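Local atomic coordinates of substrate binding periplasmic protein (PDB entry 3LOP), a protein that binds leucine between its two lobes and probably serves as the periplasmic receptor of an amino acid uptake system. Residues 137-151 and 168-181. Residues are numbered along the deposited sequence; the frame is centred on the assembly and turned at random.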
loop_
_atom_site.group_PDB
_atom_site.type_symbol
_atom_site.label_atom_id
_atom_site.label_comp_id
_atom_site.label_asym_id
_atom_site.label_seq_id
_atom_site.Cartn_x
_atom_site.Cartn_y
_atom_site.Cartn_z
ATOM N N VAL A 137 -22.201 -5.375 -7.918
ATOM C CA VAL A 137 -23.114 -6.385 -8.437
ATOM C C VAL A 137 -24.411 -6.388 -7.635
ATOM O O VAL A 137 -25.500 -6.490 -8.198
ATOM C CB VAL A 137 -22.473 -7.793 -8.379
ATOM C CG1 VAL A 137 -23.504 -8.864 -8.708
ATOM C CG2 VAL A 137 -21.310 -7.875 -9.358
ATOM N N THR A 138 -24.290 -6.261 -6.316
ATOM C CA THR A 138 -25.464 -6.272 -5.455
ATOM C C THR A 138 -26.426 -5.128 -5.758
ATOM O O THR A 138 -27.639 -5.281 -5.606
ATOM C CB THR A 138 -25.055 -6.233 -3.968
ATOM O OG1 THR A 138 -24.290 -7.408 -3.662
ATOM C CG2 THR A 138 -26.290 -6.195 -3.067
ATOM N N ILE A 139 -25.897 -3.987 -6.195
ATOM C CA ILE A 139 -26.751 -2.849 -6.516
ATOM C C ILE A 139 -27.197 -2.841 -7.977
ATOM O O ILE A 139 -27.777 -1.865 -8.445
ATOM C CB ILE A 139 -26.073 -1.495 -6.194
ATOM C CG1 ILE A 139 -24.817 -1.311 -7.041
ATOM C CG2 ILE A 139 -25.747 -1.424 -4.713
ATOM C CD1 ILE A 139 -24.191 0.062 -6.907
ATOM N N GLY A 140 -26.908 -3.919 -8.700
ATOM C CA GLY A 140 -27.352 -4.011 -10.081
ATOM C C GLY A 140 -26.395 -3.730 -11.221
ATOM O O GLY A 140 -26.798 -3.805 -12.385
ATOM N N VAL A 141 -25.145 -3.402 -10.916
ATOM C CA VAL A 141 -24.172 -3.128 -11.967
ATOM C C VAL A 141 -23.813 -4.408 -12.713
ATOM O O VAL A 141 -23.557 -5.444 -12.097
ATOM C CB VAL A 141 -22.884 -2.509 -11.383
ATOM C CG1 VAL A 141 -21.815 -2.389 -12.459
ATOM C CG2 VAL A 141 -23.198 -1.142 -10.801
ATOM N N THR A 142 -23.802 -4.338 -14.039
ATOM C CA THR A 142 -23.459 -5.499 -14.850
ATOM C C THR A 142 -22.364 -5.215 -15.873
ATOM O O THR A 142 -21.774 -6.143 -16.422
ATOM C CB THR A 142 -24.683 -6.035 -15.608
ATOM O OG1 THR A 142 -25.227 -4.995 -16.429
ATOM C CG2 THR A 142 -25.736 -6.524 -14.630
ATOM N N ARG A 143 -22.087 -3.939 -16.124
ATOM C CA ARG A 143 -21.069 -3.572 -17.102
ATOM C C ARG A 143 -19.908 -2.852 -16.440
ATOM O O ARG A 143 -19.994 -1.669 -16.113
ATOM C CB ARG A 143 -21.690 -2.701 -18.195
ATOM C CG ARG A 143 -22.828 -3.409 -18.925
ATOM C CD ARG A 143 -23.289 -2.641 -20.154
ATOM N NE ARG A 143 -23.968 -1.386 -19.839
ATOM C CZ ARG A 143 -25.220 -1.295 -19.399
ATOM N NH1 ARG A 143 -25.950 -2.388 -19.215
ATOM N NH2 ARG A 143 -25.747 -0.103 -19.152
ATOM N N ILE A 144 -18.814 -3.585 -16.252
ATOM C CA ILE A 144 -17.634 -3.051 -15.597
ATOM C C ILE A 144 -16.408 -3.017 -16.498
ATOM O O ILE A 144 -16.118 -3.979 -17.215
ATOM C CB ILE A 144 -17.318 -3.887 -14.336
ATOM C CG1 ILE A 144 -18.500 -3.801 -13.364
ATOM C CG2 ILE A 144 -16.033 -3.394 -13.671
ATOM C CD1 ILE A 144 -18.395 -4.723 -12.154
ATOM N N GLY A 145 -15.702 -1.891 -16.462
ATOM C CA GLY A 145 -14.491 -1.731 -17.242
ATOM C C GLY A 145 -13.321 -1.730 -16.277
ATOM O O GLY A 145 -13.498 -1.469 -15.086
ATOM N N VAL A 146 -12.125 -2.033 -16.767
ATOM C CA VAL A 146 -10.960 -2.058 -15.895
ATOM C C VAL A 146 -9.737 -1.404 -16.522
ATOM O O VAL A 146 -9.391 -1.690 -17.668
ATOM C CB VAL A 146 -10.566 -3.513 -15.524
ATOM C CG1 VAL A 146 -9.371 -3.502 -14.576
ATOM C CG2 VAL A 146 -11.749 -4.239 -14.887
ATOM N N LEU A 147 -9.106 -0.508 -15.770
ATOM C CA LEU A 147 -7.870 0.138 -16.202
ATOM C C LEU A 147 -6.816 -0.679 -15.467
ATOM O O LEU A 147 -6.901 -0.824 -14.248
ATOM C CB LEU A 147 -7.794 1.585 -15.713
ATOM C CG LEU A 147 -6.407 2.218 -15.905
ATOM C CD1 LEU A 147 -6.161 2.468 -17.386
ATOM C CD2 LEU A 147 -6.305 3.516 -15.123
ATOM N N TYR A 148 -5.839 -1.225 -16.183
ATOM C CA TYR A 148 -4.817 -2.024 -15.516
ATOM C C TYR A 148 -3.395 -1.724 -15.962
ATOM O O TYR A 148 -3.144 -1.418 -17.128
ATOM C CB TYR A 148 -5.092 -3.521 -15.703
ATOM C CG TYR A 148 -4.944 -4.025 -17.123
ATOM C CD1 TYR A 148 -5.961 -3.843 -18.060
ATOM C CD2 TYR A 148 -3.790 -4.694 -17.526
ATOM C CE1 TYR A 148 -5.832 -4.322 -19.365
ATOM C CE2 TYR A 148 -3.651 -5.175 -18.827
ATOM C CZ TYR A 148 -4.677 -4.985 -19.739
ATOM O OH TYR A 148 -4.550 -5.462 -21.024
ATOM N N GLN A 149 -2.465 -1.815 -15.018
ATOM C CA GLN A 149 -1.062 -1.577 -15.318
ATOM C C GLN A 149 -0.535 -2.790 -16.082
ATOM O O GLN A 149 -0.857 -3.931 -15.754
ATOM C CB GLN A 149 -0.281 -1.368 -14.018
ATOM C CG GLN A 149 1.191 -1.027 -14.209
ATOM C CD GLN A 149 1.806 -0.450 -12.951
ATOM O OE1 GLN A 149 1.642 0.734 -12.655
ATOM N NE2 GLN A 149 2.503 -1.287 -12.193
ATOM N N GLU A 150 0.277 -2.537 -17.103
ATOM C CA GLU A 150 0.811 -3.612 -17.928
ATOM C C GLU A 150 1.973 -4.363 -17.283
ATOM O O GLU A 150 3.107 -4.328 -17.770
ATOM C CB GLU A 150 1.224 -3.054 -19.291
ATOM C CG GLU A 150 1.484 -4.118 -20.338
ATOM C CD GLU A 150 1.474 -3.553 -21.742
ATOM O OE1 GLU A 150 2.225 -2.587 -22.001
ATOM O OE2 GLU A 150 0.711 -4.072 -22.586
ATOM N N ASP A 151 1.668 -5.038 -16.179
ATOM C CA ASP A 151 2.641 -5.828 -15.435
ATOM C C ASP A 151 1.912 -6.631 -14.357
ATOM O O ASP A 151 0.688 -6.779 -14.413
ATOM C CB ASP A 151 3.725 -4.924 -14.821
ATOM C CG ASP A 151 3.290 -4.256 -13.531
ATOM O OD1 ASP A 151 2.071 -4.131 -13.290
ATOM O OD2 ASP A 151 4.185 -3.841 -12.760
ATOM N N HIS A 168 -20.653 -14.434 -10.110
ATOM C CA HIS A 168 -21.981 -13.875 -10.323
ATOM C C HIS A 168 -22.411 -13.989 -11.780
ATOM O O HIS A 168 -23.282 -13.249 -12.242
ATOM C CB HIS A 168 -22.012 -12.413 -9.872
ATOM C CG HIS A 168 -21.715 -12.234 -8.415
ATOM N ND1 HIS A 168 -20.474 -11.870 -7.945
ATOM C CD2 HIS A 168 -22.495 -12.411 -7.323
ATOM C CE1 HIS A 168 -20.500 -11.831 -6.624
ATOM N NE2 HIS A 168 -21.714 -12.155 -6.222
ATOM N N ALA A 169 -21.792 -14.925 -12.495
ATOM C CA ALA A 169 -22.099 -15.171 -13.899
ATOM C C ALA A 169 -21.921 -13.927 -14.764
ATOM O O ALA A 169 -22.682 -13.696 -15.705
ATOM C CB ALA A 169 -23.523 -15.706 -14.035
ATOM N N LEU A 170 -20.910 -13.129 -14.438
ATOM C CA LEU A 170 -20.616 -11.910 -15.185
ATOM C C LEU A 170 -19.161 -11.921 -15.641
ATOM O O LEU A 170 -18.369 -12.748 -15.198
ATOM C CB LEU A 170 -20.866 -10.675 -14.310
ATOM C CG LEU A 170 -22.307 -10.390 -13.880
ATOM C CD1 LEU A 170 -22.313 -9.317 -12.801
ATOM C CD2 LEU A 170 -23.133 -9.951 -15.082
ATOM N N ALA A 171 -18.819 -11.003 -16.537
ATOM C CA ALA A 171 -17.455 -10.898 -17.036
ATOM C C ALA A 171 -17.137 -9.435 -17.314
ATOM O O ALA A 171 -18.040 -8.615 -17.463
ATOM C CB ALA A 171 -17.294 -11.722 -18.312
ATOM N N ILE A 172 -15.850 -9.111 -17.372
ATOM C CA ILE A 172 -15.424 -7.744 -17.643
ATOM C C ILE A 172 -15.920 -7.309 -19.019
ATOM O O ILE A 172 -15.793 -8.049 -19.996
ATOM C CB ILE A 172 -13.888 -7.631 -17.583
ATOM C CG1 ILE A 172 -13.415 -7.921 -16.156
ATOM C CG2 ILE A 172 -13.440 -6.243 -18.029
ATOM C CD1 ILE A 172 -11.909 -7.999 -16.013
ATOM N N THR A 173 -16.489 -6.109 -19.087
ATOM C CA THR A 173 -17.017 -5.575 -20.338
ATOM C C THR A 173 -15.926 -4.994 -21.226
ATOM O O THR A 173 -15.958 -5.151 -22.447
ATOM C CB THR A 173 -18.074 -4.482 -20.069
ATOM O OG1 THR A 173 -19.246 -5.088 -19.512
ATOM C CG2 THR A 173 -18.445 -3.755 -21.356
ATOM N N ALA A 174 -14.961 -4.320 -20.611
ATOM C CA ALA A 174 -13.869 -3.712 -21.356
ATOM C C ALA A 174 -12.671 -3.507 -20.449
ATOM O O ALA A 174 -12.822 -3.302 -19.248
ATOM C CB ALA A 174 -14.317 -2.371 -21.933
HETATM N N MSE A 175 -11.477 -3.580 -21.027
HETATM C CA MSE A 175 -10.262 -3.368 -20.261
HETATM C C MSE A 175 -9.260 -2.598 -21.107
HETATM O O MSE A 175 -9.261 -2.693 -22.337
HETATM C CB MSE A 175 -9.661 -4.702 -19.795
HETATM C CG MSE A 175 -9.298 -5.674 -20.902
HETATM SE SE MSE A 175 -8.527 -7.309 -20.192
HETATM C CE MSE A 175 -10.151 -8.160 -19.594
ATOM N N ALA A 176 -8.424 -1.817 -20.439
ATOM C CA ALA A 176 -7.414 -1.011 -21.110
ATOM C C ALA A 176 -6.205 -0.899 -20.195
ATOM O O ALA A 176 -6.345 -0.750 -18.982
ATOM C CB ALA A 176 -7.968 0.371 -21.420
ATOM N N SER A 177 -5.017 -0.955 -20.788
ATOM C CA SER A 177 -3.782 -0.899 -20.018
ATOM C C SER A 177 -2.968 0.373 -20.212
ATOM O O SER A 177 -3.277 1.211 -21.055
ATOM C CB SER A 177 -2.906 -2.093 -20.388
ATOM O OG SER A 177 -2.462 -1.986 -21.732
ATOM N N TYR A 178 -1.921 0.498 -19.402
ATOM C CA TYR A 178 -0.990 1.616 -19.474
ATOM C C TYR A 178 0.342 1.045 -18.980
ATOM O O TYR A 178 0.361 0.105 -18.187
ATOM C CB TYR A 178 -1.458 2.783 -18.593
ATOM C CG TYR A 178 -1.290 2.554 -17.113
ATOM C CD1 TYR A 178 -0.068 2.802 -16.483
ATOM C CD2 TYR A 178 -2.336 2.048 -16.348
ATOM C CE1 TYR A 178 0.105 2.543 -15.128
ATOM C CE2 TYR A 178 -2.170 1.787 -14.993
ATOM C CZ TYR A 178 -0.948 2.033 -14.391
ATOM O OH TYR A 178 -0.771 1.757 -13.057
ATOM N N PRO A 179 1.473 1.594 -19.451
ATOM C CA PRO A 179 2.815 1.130 -19.062
ATOM C C PRO A 179 3.217 1.438 -17.621
ATOM O O PRO A 179 2.980 2.539 -17.131
ATOM C CB PRO A 179 3.731 1.840 -20.061
ATOM C CG PRO A 179 2.820 2.189 -21.210
ATOM C CD PRO A 179 1.563 2.601 -20.519
ATOM N N ARG A 180 3.837 0.468 -16.952
ATOM C CA ARG A 180 4.269 0.675 -15.573
ATOM C C ARG A 180 5.308 1.792 -15.516
ATOM O O ARG A 180 6.043 2.027 -16.478
ATOM C CB ARG A 180 4.865 -0.613 -14.982
ATOM C CG ARG A 180 6.342 -0.846 -15.308
ATOM C CD ARG A 180 6.817 -2.207 -14.815
ATOM N NE ARG A 180 6.596 -2.398 -13.383
ATOM C CZ ARG A 180 7.383 -1.919 -12.422
ATOM N NH1 ARG A 180 8.465 -1.213 -12.725
ATOM N NH2 ARG A 180 7.082 -2.148 -11.153
ATOM N N ASN A 181 5.356 2.473 -14.379
ATOM C CA ASN A 181 6.293 3.563 -14.148
ATOM C C ASN A 181 6.042 4.772 -15.042
ATOM O O ASN A 181 6.937 5.585 -15.276
ATOM C CB ASN A 181 7.733 3.074 -14.315
ATOM C CG ASN A 181 8.554 3.258 -13.053
ATOM O OD1 ASN A 181 8.037 3.688 -12.019
ATOM N ND2 ASN A 181 9.839 2.932 -13.128
HETATM O O HOH W 1 -19.103 -6.314 -16.820
HETATM O O HOH W 2 3.906 2.213 -12.039
HETATM O O HOH W 3 4.598 -2.004 -18.275
HETATM O O HOH W 4 -0.077 -0.323 -21.881
HETATM O O HOH W 5 -2.296 -3.560 -23.934
HETATM O O HOH W 6 4.609 -3.568 -10.185
#
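The ring of Tyr148 lies over Ser177, whose CB sits 3.6 Å from the ring centroid on one face, while the selenium of Met175, a selenomethionine here, approaches the same ring obliquely in a Met-aromatic contact. On the other side of the sheet, the Tyr178 ring carries CA of Gln149 over one face, and Leu147 CD1 meets its edge. Both tyrosines turn CG between their own backbone N and carbonyl carbon (chi1 67° in Tyr148), a rotation that folds each ring across the neighbouring strand. Far from these, Val137 CG1 covers one face of the His168 ring, and Val137 CG2 meets Leu170 CD1 tip to tip.

Strands 144-149 and 174-178 illustrate the classical beta-alpha-beta crossover: parallel neighbours, 12° apart, joined through helix 152-166, with 174-178 at the edge of the sheet. Backbone bonds alternate between them, from Thr173 N to Ile144 O through to Glu150 N to Tyr178 O. Just before the strands pair, one water joins Thr142 O, Ile144 N, Ala171 O and Thr173 OG1.

Polar chemistry gathers at and just past the C-terminal ends, as in many parallel alpha/beta folds. Tyr178 OH donates to Gln149 OE1 (2.7 Å), arriving from above the amide plane, and also bonds Thr205 N of the leucine pocket. Gln149 NE2 turns to Asp151 OD1 (3.1 Å), which in addition caps Leu153 N at the start of helix 152-166. Arg180 NE meets Asp151 OD2 at 2.9 Å in a nearly straight salt bridge (173°), in the guanidinium plane, but on the anti side of Asp151 OD2 and tilted well out of the carboxylate plane. The Gln149 amide is thus gripped at both ends and its rotation fixed; the paired charge and the helix start would probably favour an ionised Asp151, in a network bordering the bound leucine.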